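Local coordinates for protein aclacinomycin-N/aclacinomycin-A oxidase (Streptomyces galilaeus, PDB 2IPI) that oxidises the terminal sugar of aclacinomycin antibiotics in two successive oxygen-dependent steps, using a bicovalently bound FAD, to give aclacinomycin A and then aclacinomycin Y, at residues A78-A83 with V100-D105; L138-T143 with T235-L240; V253-S258 with G301-D306; V406-T411 with Y490-Y495. One frame throughout, in Å; residues are numbered along the deposited sequence.

Contact 1: residues A78-A83 with V100-D105; sequences AGQRIA and VRAVID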
loop_
_atom_site.group_PDB
_atom_site.type_symbol
_atom_site.label_atom_id
_atom_site.label_comp_id
_atom_site.label_asym_id
_atom_site.label_seq_id
_atom_site.Cartn_x
_atom_site.Cartn_y
_atom_site.Cartn_z
ATOM N N ALA A 78 11.139 23.098 20.287
ATOM C CA ALA A 78 11.384 22.222 21.440
ATOM C C ALA A 78 12.340 21.090 21.095
ATOM O O ALA A 78 12.703 20.261 21.930
ATOM C CB ALA A 78 10.050 21.717 21.966
ATOM N N GLY A 79 12.767 21.052 19.837
ATOM C CA GLY A 79 13.689 20.054 19.316
ATOM C C GLY A 79 13.130 18.649 19.468
ATOM O O GLY A 79 13.775 17.632 19.669
ATOM N N GLN A 80 11.805 18.602 19.368
ATOM C CA GLN A 80 11.059 17.348 19.388
ATOM C C GLN A 80 11.066 16.725 18.008
ATOM O O GLN A 80 10.597 17.358 17.057
ATOM C CB GLN A 80 9.663 17.687 19.899
ATOM C CG GLN A 80 9.685 17.918 21.419
ATOM C CD GLN A 80 8.412 18.581 21.908
ATOM O OE1 GLN A 80 7.585 18.988 21.089
ATOM N NE2 GLN A 80 8.279 18.672 23.223
ATOM N N ARG A 81 11.611 15.514 17.886
ATOM C CA ARG A 81 11.630 14.863 16.579
ATOM C C ARG A 81 10.204 14.528 16.152
ATOM O O ARG A 81 9.493 13.867 16.908
ATOM C CB ARG A 81 12.464 13.580 16.575
ATOM C CG ARG A 81 12.298 12.805 15.270
ATOM C CD ARG A 81 12.666 11.346 15.454
ATOM N NE ARG A 81 12.942 10.625 14.214
ATOM C CZ ARG A 81 13.729 9.550 14.152
ATOM N NH1 ARG A 81 14.310 9.075 15.238
ATOM N NH2 ARG A 81 13.942 8.937 13.002
ATOM N N ILE A 82 9.826 14.982 14.963
ATOM C CA ILE A 82 8.414 14.951 14.564
ATOM C C ILE A 82 7.994 13.679 13.851
ATOM O O ILE A 82 8.806 13.147 13.086
ATOM C CB ILE A 82 8.152 16.165 13.640
ATOM C CG1 ILE A 82 8.186 17.506 14.378
ATOM C CG2 ILE A 82 6.853 16.038 12.883
ATOM C CD1 ILE A 82 8.192 18.699 13.447
ATOM N N ALA A 83 6.739 13.247 14.051
ATOM C CA ALA A 83 6.191 12.168 13.234
ATOM C C ALA A 83 4.696 12.445 12.955
ATOM O O ALA A 83 4.094 12.987 13.870
ATOM C CB ALA A 83 6.354 10.808 13.876
ATOM N N VAL A 100 10.962 9.454 18.630
ATOM C CA VAL A 100 9.967 10.461 18.279
ATOM C C VAL A 100 9.473 11.150 19.557
ATOM O O VAL A 100 9.128 10.489 20.543
ATOM C CB VAL A 100 8.740 9.943 17.515
ATOM C CG1 VAL A 100 7.759 11.104 17.331
ATOM C CG2 VAL A 100 9.049 9.369 16.147
ATOM N N ARG A 101 9.473 12.489 19.521
ATOM C CA ARG A 101 9.079 13.295 20.674
ATOM C C ARG A 101 7.833 14.126 20.371
ATOM O O ARG A 101 7.149 14.570 21.292
ATOM C CB ARG A 101 10.234 14.184 21.130
ATOM C CG ARG A 101 11.389 13.319 21.643
ATOM C CD ARG A 101 10.933 12.531 22.852
ATOM N NE ARG A 101 12.028 11.768 23.478
ATOM C CZ ARG A 101 11.993 10.439 23.349
ATOM N NH1 ARG A 101 10.967 9.942 22.657
ATOM N NH2 ARG A 101 12.905 9.640 23.862
ATOM N N ALA A 102 7.545 14.288 19.094
ATOM C CA ALA A 102 6.361 14.998 18.646
ATOM C C ALA A 102 5.508 14.196 17.680
ATOM O O ALA A 102 5.979 13.800 16.596
ATOM C CB ALA A 102 6.860 16.286 17.993
ATOM N N VAL A 103 4.229 13.959 17.982
ATOM C CA VAL A 103 3.421 13.257 16.970
ATOM C C VAL A 103 2.222 14.099 16.562
ATOM O O VAL A 103 1.395 14.519 17.376
ATOM C CB VAL A 103 2.949 11.875 17.468
ATOM C CG1 VAL A 103 2.815 11.908 18.975
ATOM C CG2 VAL A 103 1.643 11.437 16.822
ATOM N N ILE A 104 2.144 14.382 15.278
ATOM C CA ILE A 104 1.004 15.187 14.806
ATOM C C ILE A 104 -0.010 14.237 14.177
ATOM O O ILE A 104 0.294 13.574 13.186
ATOM C CB ILE A 104 1.441 16.284 13.831
ATOM C CG1 ILE A 104 2.083 15.818 12.533
ATOM C CG2 ILE A 104 2.417 17.242 14.535
ATOM C CD1 ILE A 104 3.592 15.755 12.661
ATOM N N ASP A 105 -1.165 14.189 14.797
ATOM C CA ASP A 105 -2.270 13.308 14.469
ATOM C C ASP A 105 -3.364 14.055 13.701
ATOM O O ASP A 105 -3.902 15.059 14.178
ATOM C CB ASP A 105 -2.884 12.713 15.737
ATOM C CG ASP A 105 -3.782 11.525 15.398
ATOM O OD1 ASP A 105 -3.605 10.466 16.022
ATOM O OD2 ASP A 105 -4.648 11.643 14.511
#
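Val100 holds CG1 trans to its backbone N (chi1 176°), and both of its branches rest on Ala83 CB, Val100 CG1 at 3.7 Å and Val100 CG2 at 3.8 Å; CG1 also comes close to Arg81 O. Ile104 has CG1 between its N and carbonyl carbon (chi1 62°), and its CD1 swings back over the partner strand to Ile82 CG2 at 3.3 Å, a tight fit for two methyls. The backbone evidence is a parallel pairing, Ile82 with Ala102 and Ala83 with Val103. Ala83 N donates to Ala102 O at 2.7 Å, and Ala83 O accepts from Ile104 N at 2.8 Å, so Ala83 straddles Val103. Arg81 O accepts twice: from Arg101 N at 3.0 Å, on a lone pair, and from Ala102 N at 3.0 Å, whose donor stands 41° above the carbonyl plane. Strand 58-61, helix 65-78 and strand 82-85 form a beta-alpha-beta crossover, with 102-105 between the two strands. Backbone polar atoms thus satisfy each other within the sheet, Ile82 and Ala102 give helix 65-78 an apolar surface, and small Ala83, beside Val100, lies about 6 Å from the FAD.

Contact 2: residues L138-T143 with T235-L240; sequences LDWGVT and TDPSQL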
loop_
_atom_site.group_PDB
_atom_site.type_symbol
_atom_site.label_atom_id
_atom_site.label_comp_id
_atom_site.label_asym_id
_atom_site.label_seq_id
_atom_site.Cartn_x
_atom_site.Cartn_y
_atom_site.Cartn_z
ATOM N N LEU A 138 -21.456 8.151 -3.446
ATOM C CA LEU A 138 -22.842 8.539 -3.211
ATOM C C LEU A 138 -23.132 9.888 -3.844
ATOM O O LEU A 138 -24.218 10.098 -4.394
ATOM C CB LEU A 138 -23.158 8.561 -1.705
ATOM C CG LEU A 138 -23.017 7.204 -0.992
ATOM C CD1 LEU A 138 -23.451 7.287 0.455
ATOM C CD2 LEU A 138 -23.810 6.139 -1.745
ATOM N N ASP A 139 -22.185 10.833 -3.808
ATOM C CA ASP A 139 -22.478 12.129 -4.411
ATOM C C ASP A 139 -22.335 12.129 -5.932
ATOM O O ASP A 139 -23.021 12.869 -6.652
ATOM C CB ASP A 139 -21.650 13.254 -3.812
ATOM C CG ASP A 139 -21.918 13.621 -2.380
ATOM O OD1 ASP A 139 -22.945 13.219 -1.806
ATOM O OD2 ASP A 139 -21.093 14.327 -1.747
ATOM N N TRP A 140 -21.441 11.325 -6.510
ATOM C CA TRP A 140 -21.111 11.431 -7.925
ATOM C C TRP A 140 -21.026 10.090 -8.635
ATOM O O TRP A 140 -20.882 10.060 -9.860
ATOM C CB TRP A 140 -19.763 12.181 -8.112
ATOM C CG TRP A 140 -19.730 13.519 -7.449
ATOM C CD1 TRP A 140 -20.273 14.681 -7.947
ATOM C CD2 TRP A 140 -19.142 13.860 -6.189
ATOM N NE1 TRP A 140 -20.052 15.716 -7.064
ATOM C CE2 TRP A 140 -19.361 15.245 -5.980
ATOM C CE3 TRP A 140 -18.447 13.161 -5.201
ATOM C CZ2 TRP A 140 -18.915 15.911 -4.844
ATOM C CZ3 TRP A 140 -18.005 13.823 -4.071
ATOM C CH2 TRP A 140 -18.238 15.198 -3.892
ATOM N N GLY A 141 -21.065 8.946 -7.964
ATOM C CA GLY A 141 -20.997 7.665 -8.663
ATOM C C GLY A 141 -19.628 7.274 -9.143
ATOM O O GLY A 141 -19.355 6.510 -10.075
ATOM N N VAL A 142 -18.615 7.831 -8.485
ATOM C CA VAL A 142 -17.245 7.686 -8.980
ATOM C C VAL A 142 -16.363 7.059 -7.911
ATOM O O VAL A 142 -16.889 6.773 -6.828
ATOM C CB VAL A 142 -16.847 9.103 -9.401
ATOM C CG1 VAL A 142 -15.443 9.228 -9.878
ATOM C CG2 VAL A 142 -17.755 9.598 -10.543
ATOM N N THR A 143 -15.071 6.827 -8.147
ATOM C CA THR A 143 -14.118 6.360 -7.147
ATOM C C THR A 143 -12.668 6.657 -7.538
ATOM O O THR A 143 -12.417 7.221 -8.591
ATOM C CB THR A 143 -14.216 4.835 -6.936
ATOM O OG1 THR A 143 -15.567 4.394 -7.118
ATOM C CG2 THR A 143 -13.837 4.476 -5.516
ATOM N N THR A 235 -16.729 20.220 -16.882
ATOM C CA THR A 235 -16.999 20.709 -15.537
ATOM C C THR A 235 -17.904 19.786 -14.734
ATOM O O THR A 235 -18.234 20.095 -13.588
ATOM C CB THR A 235 -17.654 22.109 -15.608
ATOM O OG1 THR A 235 -18.869 22.031 -16.375
ATOM C CG2 THR A 235 -16.747 23.085 -16.337
ATOM N N ASP A 236 -18.319 18.667 -15.315
ATOM C CA ASP A 236 -19.182 17.691 -14.649
ATOM C C ASP A 236 -18.381 16.775 -13.737
ATOM O O ASP A 236 -17.563 16.015 -14.274
ATOM C CB ASP A 236 -19.912 16.847 -15.698
ATOM C CG ASP A 236 -21.019 16.010 -15.081
ATOM O OD1 ASP A 236 -20.895 15.565 -13.924
ATOM O OD2 ASP A 236 -22.051 15.785 -15.752
ATOM N N PRO A 237 -18.556 16.840 -12.421
ATOM C CA PRO A 237 -17.699 16.037 -11.523
ATOM C C PRO A 237 -17.827 14.539 -11.780
ATOM O O PRO A 237 -16.843 13.810 -11.708
ATOM C CB PRO A 237 -18.201 16.380 -10.120
ATOM C CG PRO A 237 -18.839 17.724 -10.290
ATOM C CD PRO A 237 -19.499 17.650 -11.639
ATOM N N SER A 238 -19.005 14.035 -12.104
ATOM C CA SER A 238 -19.254 12.612 -12.289
ATOM C C SER A 238 -18.395 11.994 -13.389
ATOM O O SER A 238 -18.342 10.767 -13.514
ATOM C CB SER A 238 -20.723 12.349 -12.632
ATOM O OG SER A 238 -21.621 13.300 -12.098
ATOM N N GLN A 239 -17.743 12.800 -14.213
ATOM C CA GLN A 239 -16.960 12.312 -15.342
ATOM C C GLN A 239 -15.495 12.731 -15.186
ATOM O O GLN A 239 -14.750 12.658 -16.167
ATOM C CB GLN A 239 -17.468 12.835 -16.674
ATOM C CG GLN A 239 -18.849 12.364 -17.104
ATOM C CD GLN A 239 -19.042 12.600 -18.587
ATOM O OE1 GLN A 239 -18.541 11.877 -19.451
ATOM N NE2 GLN A 239 -19.794 13.662 -18.889
ATOM N N LEU A 240 -15.133 13.145 -13.975
ATOM C CA LEU A 240 -13.769 13.642 -13.744
ATOM C C LEU A 240 -12.911 12.610 -13.038
ATOM O O LEU A 240 -11.698 12.810 -12.867
ATOM C CB LEU A 240 -13.783 14.973 -12.973
ATOM C CG LEU A 240 -14.255 16.185 -13.789
ATOM C CD1 LEU A 240 -13.992 17.493 -13.066
ATOM C CD2 LEU A 240 -13.614 16.185 -15.171
#
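This is mainly a van der Waals contact between the C-terminal end of helix 129-140 and a short turn, 235-240, in the connection from strand 221-227 to strand 248-256; the sheet strands 112-115 and 120-123 lie beside it. Its centre is Trp140, whose indole CD1 comes 3.4 Å from Pro237 CB, with the indole and the proline ring crossing obliquely. With CG beside its backbone N (chi1 -54°), Trp140 carries its indole over Asp139 CB, which covers one face, and the indole also meets Phe121 edge-to-face. That apolar pair is joined by two carbon-to-carbonyl contacts. Ser238 CB sits 3.6 Å from Trp140 O. Beyond the helix end, where Gly141 takes a positive phi, Val142 reaches the turn with one branch: Val142 CG2 is 3.2 Å from Ser238 O. The turn is held from within. Asp236 OD1 accepts from Ser238 N at 3.0 Å, an Asx turn, and from Ser238 OG at 3.0 Å, the amide on the anti side of the carboxylate and the hydroxyl on the syn side. Both polar donors of Ser238, N-H and hydroxyl, are therefore spent inside their own turn.

Contact 3: residues V253-S258 with G301-D306; sequences VTWDWS and GQILLD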
loop_
_atom_site.group_PDB
_atom_site.type_symbol
_atom_site.label_atom_id
_atom_site.label_comp_id
_atom_site.label_asym_id
_atom_site.label_seq_id
_atom_site.Cartn_x
_atom_site.Cartn_y
_atom_site.Cartn_z
ATOM N N VAL A 253 -12.546 -19.479 -4.158
ATOM C CA VAL A 253 -12.090 -20.813 -4.497
ATOM C C VAL A 253 -11.141 -21.312 -3.410
ATOM O O VAL A 253 -10.132 -20.659 -3.120
ATOM C CB VAL A 253 -11.361 -20.794 -5.853
ATOM C CG1 VAL A 253 -11.068 -22.196 -6.370
ATOM C CG2 VAL A 253 -12.175 -20.020 -6.884
ATOM N N THR A 254 -11.425 -22.451 -2.785
ATOM C CA THR A 254 -10.584 -22.941 -1.698
ATOM C C THR A 254 -10.141 -24.385 -1.907
ATOM O O THR A 254 -10.928 -25.234 -2.347
ATOM C CB THR A 254 -11.318 -22.860 -0.345
ATOM O OG1 THR A 254 -10.945 -21.662 0.345
ATOM C CG2 THR A 254 -10.897 -24.032 0.531
ATOM N N TRP A 255 -8.880 -24.662 -1.591
ATOM C CA TRP A 255 -8.292 -25.986 -1.734
ATOM C C TRP A 255 -7.770 -26.478 -0.385
ATOM O O TRP A 255 -6.897 -25.820 0.198
ATOM C CB TRP A 255 -7.160 -25.975 -2.741
ATOM C CG TRP A 255 -7.451 -25.751 -4.186
ATOM C CD1 TRP A 255 -7.738 -26.692 -5.127
ATOM C CD2 TRP A 255 -7.476 -24.492 -4.876
ATOM N NE1 TRP A 255 -7.946 -26.110 -6.357
ATOM C CE2 TRP A 255 -7.790 -24.749 -6.223
ATOM C CE3 TRP A 255 -7.267 -23.166 -4.482
ATOM C CZ2 TRP A 255 -7.901 -23.749 -7.177
ATOM C CZ3 TRP A 255 -7.380 -22.175 -5.441
ATOM C CH2 TRP A 255 -7.692 -22.450 -6.775
ATOM N N ASP A 256 -8.293 -27.598 0.116
ATOM C CA ASP A 256 -7.937 -28.045 1.466
ATOM C C ASP A 256 -6.488 -28.527 1.520
ATOM O O ASP A 256 -5.994 -29.071 0.539
ATOM C CB ASP A 256 -8.876 -29.142 1.982
ATOM C CG ASP A 256 -10.309 -28.703 2.213
ATOM O OD1 ASP A 256 -10.971 -28.409 1.191
ATOM O OD2 ASP A 256 -10.804 -28.641 3.357
ATOM N N TRP A 257 -5.779 -28.319 2.625
ATOM C CA TRP A 257 -4.367 -28.679 2.699
ATOM C C TRP A 257 -4.180 -30.190 2.671
ATOM O O TRP A 257 -3.174 -30.697 2.183
ATOM C CB TRP A 257 -3.683 -28.090 3.960
ATOM C CG TRP A 257 -2.923 -26.839 3.597
ATOM C CD1 TRP A 257 -3.327 -25.551 3.777
ATOM C CD2 TRP A 257 -1.629 -26.771 2.988
ATOM N NE1 TRP A 257 -2.370 -24.682 3.321
ATOM C CE2 TRP A 257 -1.311 -25.406 2.829
ATOM C CE3 TRP A 257 -0.697 -27.724 2.559
ATOM C CZ2 TRP A 257 -0.117 -24.968 2.258
ATOM C CZ3 TRP A 257 0.486 -27.290 1.998
ATOM C CH2 TRP A 257 0.780 -25.926 1.852
ATOM N N SER A 258 -5.144 -30.929 3.218
ATOM C CA SER A 258 -4.937 -32.376 3.317
ATOM C C SER A 258 -4.928 -33.018 1.946
ATOM O O SER A 258 -4.287 -34.047 1.717
ATOM C CB SER A 258 -6.007 -33.000 4.216
ATOM O OG SER A 258 -7.290 -32.887 3.629
ATOM N N GLY A 301 -5.767 -24.582 7.407
ATOM C CA GLY A 301 -6.712 -25.492 6.804
ATOM C C GLY A 301 -6.734 -25.497 5.293
ATOM O O GLY A 301 -6.845 -26.553 4.658
ATOM N N GLN A 302 -6.639 -24.320 4.678
ATOM C CA GLN A 302 -6.714 -24.223 3.232
ATOM C C GLN A 302 -6.087 -22.942 2.698
ATOM O O GLN A 302 -5.966 -21.968 3.426
ATOM C CB GLN A 302 -8.200 -24.253 2.833
ATOM C CG GLN A 302 -8.948 -22.961 3.048
ATOM C CD GLN A 302 -9.916 -22.913 4.212
ATOM O OE1 GLN A 302 -11.028 -22.394 4.111
ATOM N NE2 GLN A 302 -9.446 -23.450 5.330
ATOM N N ILE A 303 -5.733 -22.986 1.429
ATOM C CA ILE A 303 -5.300 -21.879 0.607
ATOM C C ILE A 303 -6.523 -21.327 -0.127
ATOM O O ILE A 303 -7.442 -22.055 -0.500
ATOM C CB ILE A 303 -4.227 -22.242 -0.428
ATOM C CG1 ILE A 303 -4.650 -23.305 -1.443
ATOM C CG2 ILE A 303 -2.929 -22.661 0.260
ATOM C CD1 ILE A 303 -3.663 -23.541 -2.555
ATOM N N LEU A 304 -6.562 -20.008 -0.300
ATOM C CA LEU A 304 -7.800 -19.430 -0.835
ATOM C C LEU A 304 -7.507 -18.416 -1.924
ATOM O O LEU A 304 -6.702 -17.501 -1.762
ATOM C CB LEU A 304 -8.580 -18.834 0.327
ATOM C CG LEU A 304 -9.901 -18.131 0.106
ATOM C CD1 LEU A 304 -10.762 -18.320 1.354
ATOM C CD2 LEU A 304 -9.677 -16.655 -0.173
ATOM N N LEU A 305 -8.173 -18.582 -3.048
ATOM C CA LEU A 305 -8.090 -17.659 -4.180
ATOM C C LEU A 305 -9.341 -16.772 -4.172
ATOM O O LEU A 305 -10.428 -17.307 -4.405
ATOM C CB LEU A 305 -7.975 -18.446 -5.467
ATOM C CG LEU A 305 -7.165 -18.036 -6.679
ATOM C CD1 LEU A 305 -7.998 -18.111 -7.963
ATOM C CD2 LEU A 305 -6.566 -16.641 -6.520
ATOM N N ASP A 306 -9.199 -15.486 -3.903
ATOM C CA ASP A 306 -10.317 -14.553 -3.787
ATOM C C ASP A 306 -10.373 -13.619 -4.988
ATOM O O ASP A 306 -9.569 -12.704 -5.147
ATOM C CB ASP A 306 -10.212 -13.784 -2.474
ATOM C CG ASP A 306 -11.401 -12.893 -2.171
ATOM O OD1 ASP A 306 -11.431 -12.314 -1.067
ATOM O OD2 ASP A 306 -12.306 -12.753 -3.014
#
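Backbone bonding comes first: Val253 and Leu305 form a hydrogen-bonded antiparallel pair, with Val253 N to Leu305 O 3.0 Å and Leu305 N to Val253 O 2.9 Å. Two residues on, Trp255 N donates to Ile303 O at 3.2 Å, while the return bond from Ile303 N to Trp255 O is weak; Trp257 N donates to Gly301 O. Thr254 with Leu304 and Asp256 with Gln302 are the non-hydrogen-bonded pairs between. The strand segments run at 162°, close to antiparallel.

Aromatic and aliphatic contacts fill the face that carries Val253, Trp255, Ile303 and Leu305. The Trp255 ring takes Val253 CG1 on one face, toward the rim and 3.4 Å above the plane, and its CZ3 edge meets Leu305 CB at 3.8 Å. Beyond the last of the pairs, the Trp257 ring presents its edge to the Gly301-Gln302 peptide and brings NE1 to 3.7 Å from Ile303 CG2; the same NE1 makes a weak bond to Asn296 O.

On the face of Thr254 and Leu304, a chi1 of 77° puts Gln302 CG between its own backbone N and carbonyl carbon, 3.4 Å from Thr254 CG2. Thr254 OG1 is buried against Leu304 CD1 at 3.5 Å and has no hydrogen-bonding partner in the model.

Both strands lie inside the seven-stranded antiparallel sheet: 248-256 continues outward to 336-342, and 302-310 inward to 290-296. Helix 316-327 covers Val253, Trp255 and Leu305 through Val324, Val327 and Phe323, while helix 374-385 packs on Trp257.

Contact 4: residues V406-T411 with Y490-Y495; sequences VPETAT and YYKGNY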
loop_
_atom_site.group_PDB
_atom_site.type_symbol
_atom_site.label_atom_id
_atom_site.label_comp_id
_atom_site.label_asym_id
_atom_site.label_seq_id
_atom_site.Cartn_x
_atom_site.Cartn_y
_atom_site.Cartn_z
ATOM N N VAL A 406 1.823 3.778 -17.872
ATOM C CA VAL A 406 2.592 4.965 -17.529
ATOM C C VAL A 406 4.093 4.730 -17.608
ATOM O O VAL A 406 4.580 3.734 -17.062
ATOM C CB VAL A 406 2.259 5.364 -16.073
ATOM C CG1 VAL A 406 3.044 6.591 -15.646
ATOM C CG2 VAL A 406 0.761 5.576 -15.908
ATOM N N PRO A 407 4.879 5.591 -18.226
ATOM C CA PRO A 407 6.347 5.462 -18.187
ATOM C C PRO A 407 6.893 5.464 -16.761
ATOM O O PRO A 407 6.493 6.250 -15.899
ATOM C CB PRO A 407 6.829 6.702 -18.946
ATOM C CG PRO A 407 5.690 7.003 -19.868
ATOM C CD PRO A 407 4.458 6.764 -19.025
ATOM N N GLU A 408 7.825 4.546 -16.503
ATOM C CA GLU A 408 8.472 4.321 -15.217
ATOM C C GLU A 408 8.916 5.618 -14.558
ATOM O O GLU A 408 8.889 5.843 -13.352
ATOM C CB GLU A 408 9.680 3.402 -15.427
ATOM C CG GLU A 408 10.662 3.291 -14.287
ATOM C CD GLU A 408 11.113 1.864 -14.015
ATOM O OE1 GLU A 408 10.482 0.915 -14.526
ATOM O OE2 GLU A 408 12.112 1.696 -13.280
ATOM N N THR A 409 9.337 6.536 -15.411
ATOM C CA THR A 409 9.809 7.838 -15.017
ATOM C C THR A 409 8.705 8.885 -14.940
ATOM O O THR A 409 9.059 10.026 -14.679
ATOM C CB THR A 409 10.848 8.314 -16.057
ATOM O OG1 THR A 409 11.317 9.621 -15.715
ATOM C CG2 THR A 409 10.175 8.423 -17.420
ATOM N N ALA A 410 7.442 8.562 -15.183
ATOM C CA ALA A 410 6.400 9.568 -15.318
ATOM C C ALA A 410 5.772 9.904 -13.977
ATOM O O ALA A 410 5.137 10.956 -13.847
ATOM C CB ALA A 410 5.320 9.105 -16.286
ATOM N N THR A 411 6.013 9.067 -12.984
ATOM C CA THR A 411 5.572 9.224 -11.599
ATOM C C THR A 411 6.690 8.815 -10.656
ATOM O O THR A 411 7.727 8.421 -11.203
ATOM C CB THR A 411 4.311 8.349 -11.458
ATOM O OG1 THR A 411 3.442 8.738 -10.408
ATOM C CG2 THR A 411 4.773 6.946 -11.157
ATOM N N TYR A 490 13.414 -0.093 -3.715
ATOM C CA TYR A 490 12.073 0.500 -3.687
ATOM C C TYR A 490 11.781 1.446 -4.844
ATOM O O TYR A 490 10.621 1.603 -5.254
ATOM C CB TYR A 490 11.903 1.248 -2.361
ATOM C CG TYR A 490 11.538 0.419 -1.165
ATOM C CD1 TYR A 490 12.344 0.435 -0.030
ATOM C CD2 TYR A 490 10.414 -0.400 -1.111
ATOM C CE1 TYR A 490 12.049 -0.312 1.100
ATOM C CE2 TYR A 490 10.107 -1.152 0.012
ATOM C CZ TYR A 490 10.923 -1.114 1.117
ATOM O OH TYR A 490 10.627 -1.860 2.248
ATOM N N TYR A 491 12.761 2.162 -5.381
ATOM C CA TYR A 491 12.481 3.223 -6.339
ATOM C C TYR A 491 13.201 3.083 -7.672
ATOM O O TYR A 491 12.986 3.943 -8.546
ATOM C CB TYR A 491 12.925 4.578 -5.747
ATOM C CG TYR A 491 12.393 4.964 -4.401
ATOM C CD1 TYR A 491 11.048 5.294 -4.214
ATOM C CD2 TYR A 491 13.212 5.015 -3.289
ATOM C CE1 TYR A 491 10.571 5.653 -2.960
ATOM C CE2 TYR A 491 12.750 5.368 -2.043
ATOM C CZ TYR A 491 11.422 5.689 -1.883
ATOM O OH TYR A 491 11.011 6.035 -0.625
ATOM N N LYS A 492 14.052 2.079 -7.842
ATOM C CA LYS A 492 14.879 1.896 -9.024
ATOM C C LYS A 492 15.514 3.201 -9.475
ATOM O O LYS A 492 15.976 3.961 -8.628
ATOM C CB LYS A 492 14.044 1.278 -10.155
ATOM C CG LYS A 492 13.484 -0.080 -9.702
ATOM C CD LYS A 492 12.306 -0.484 -10.583
ATOM C CE LYS A 492 12.745 -0.854 -11.990
ATOM N NZ LYS A 492 12.402 -2.237 -12.420
ATOM N N GLY A 493 15.553 3.499 -10.768
ATOM C CA GLY A 493 16.227 4.687 -11.258
ATOM C C GLY A 493 15.636 6.012 -10.834
ATOM O O GLY A 493 16.126 7.066 -11.242
ATOM N N ASN A 494 14.568 5.985 -10.041
ATOM C CA ASN A 494 13.870 7.208 -9.658
ATOM C C ASN A 494 14.447 7.886 -8.437
ATOM O O ASN A 494 14.116 9.050 -8.180
ATOM C CB ASN A 494 12.387 6.887 -9.418
ATOM C CG ASN A 494 11.602 7.004 -10.711
ATOM O OD1 ASN A 494 12.155 7.244 -11.787
ATOM N ND2 ASN A 494 10.281 6.834 -10.597
ATOM N N TYR A 495 15.286 7.200 -7.679
ATOM C CA TYR A 495 15.811 7.728 -6.438
ATOM C C TYR A 495 16.579 9.041 -6.534
ATOM O O TYR A 495 16.353 9.899 -5.660
ATOM C CB TYR A 495 16.766 6.713 -5.787
ATOM C CG TYR A 495 17.046 6.982 -4.329
ATOM C CD1 TYR A 495 18.364 7.159 -3.906
ATOM C CD2 TYR A 495 16.032 7.052 -3.377
ATOM C CE1 TYR A 495 18.638 7.404 -2.576
ATOM C CE2 TYR A 495 16.310 7.293 -2.042
ATOM C CZ TYR A 495 17.623 7.473 -1.647
ATOM O OH TYR A 495 17.941 7.709 -0.326
HETATM O O HOH W 1 12.600 9.757 -13.014
#
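Asn494 reaches from the turn after helix 486-491 to the backbone around Glu408 and Thr411, and its side chain can be followed outward. The CA-CB bond is directed toward loop 406-411 and carries the amide there. CG lies 4.0 Å from Glu408 O, and a chi2 of 4° keeps OD1 nearly eclipsed with CA, turning ND2 outward. ND2 donates to Glu408 O at 3.2 Å, with an N-H...O angle of 147° and the donor tilted 21° from the carbonyl plane; Thr411 O is close to the same nitrogen, 3.1 Å from ND2. The oxygen tip, OD1, accepts from a water at 2.8 Å, and the water is also hydrogen-bonded to Thr409 OG1 at 3.0 Å. One amide therefore meets the loop through both ends, directly by its nitrogen and through water by its oxygen.

Beside it, Glu408 and Lys492 cross at about a right angle. The nominal 2.9 Å from Glu408 OE2 to Lys492 CE is doubtfully short, and Glu408 OE2 to Lys492 NZ, at 4.0 Å, is beyond a salt bridge. Lys492 NZ instead pairs with Glu463 OE1, which also lies near Glu408 OE1, so the lysine would be expected to ease the repulsion between the two glutamates.

The loop 406-411 belongs to the connection from strand 391-398 to strand 420-428, and Thr411 OG1 is hydrogen-bonded to Thr212 OG1. Facing it, 492-494 form the turn between helices 486-491 and 495-505; just before it, Tyr491 OH is anchored on Gly214 O and Tyr490 OH on the backbone O of the active-site residue Tyr469.

How the contacts relate
From the N terminus the contacts come in series; none nests within or crosses another. Contact 1 closes a loop of 16 residues inside the FAD-binding fold and joins neighbouring strands of its four-stranded sheet. Contact 2 closes 91 residues and fastens helix 129-140 to the connection that leads out of the five-stranded sheet toward strand 248-256. Contact 3 then closes 42 residues, helix 262-278 and strand 290-296 among them, in the seven-stranded sheet. Contact 4, spanning 78, ties a loop of that sheet to the C-terminal berberine-like segment. Contacts 1 and 3 lie on opposite sides of the chain's centre, their centres about 45 Å apart.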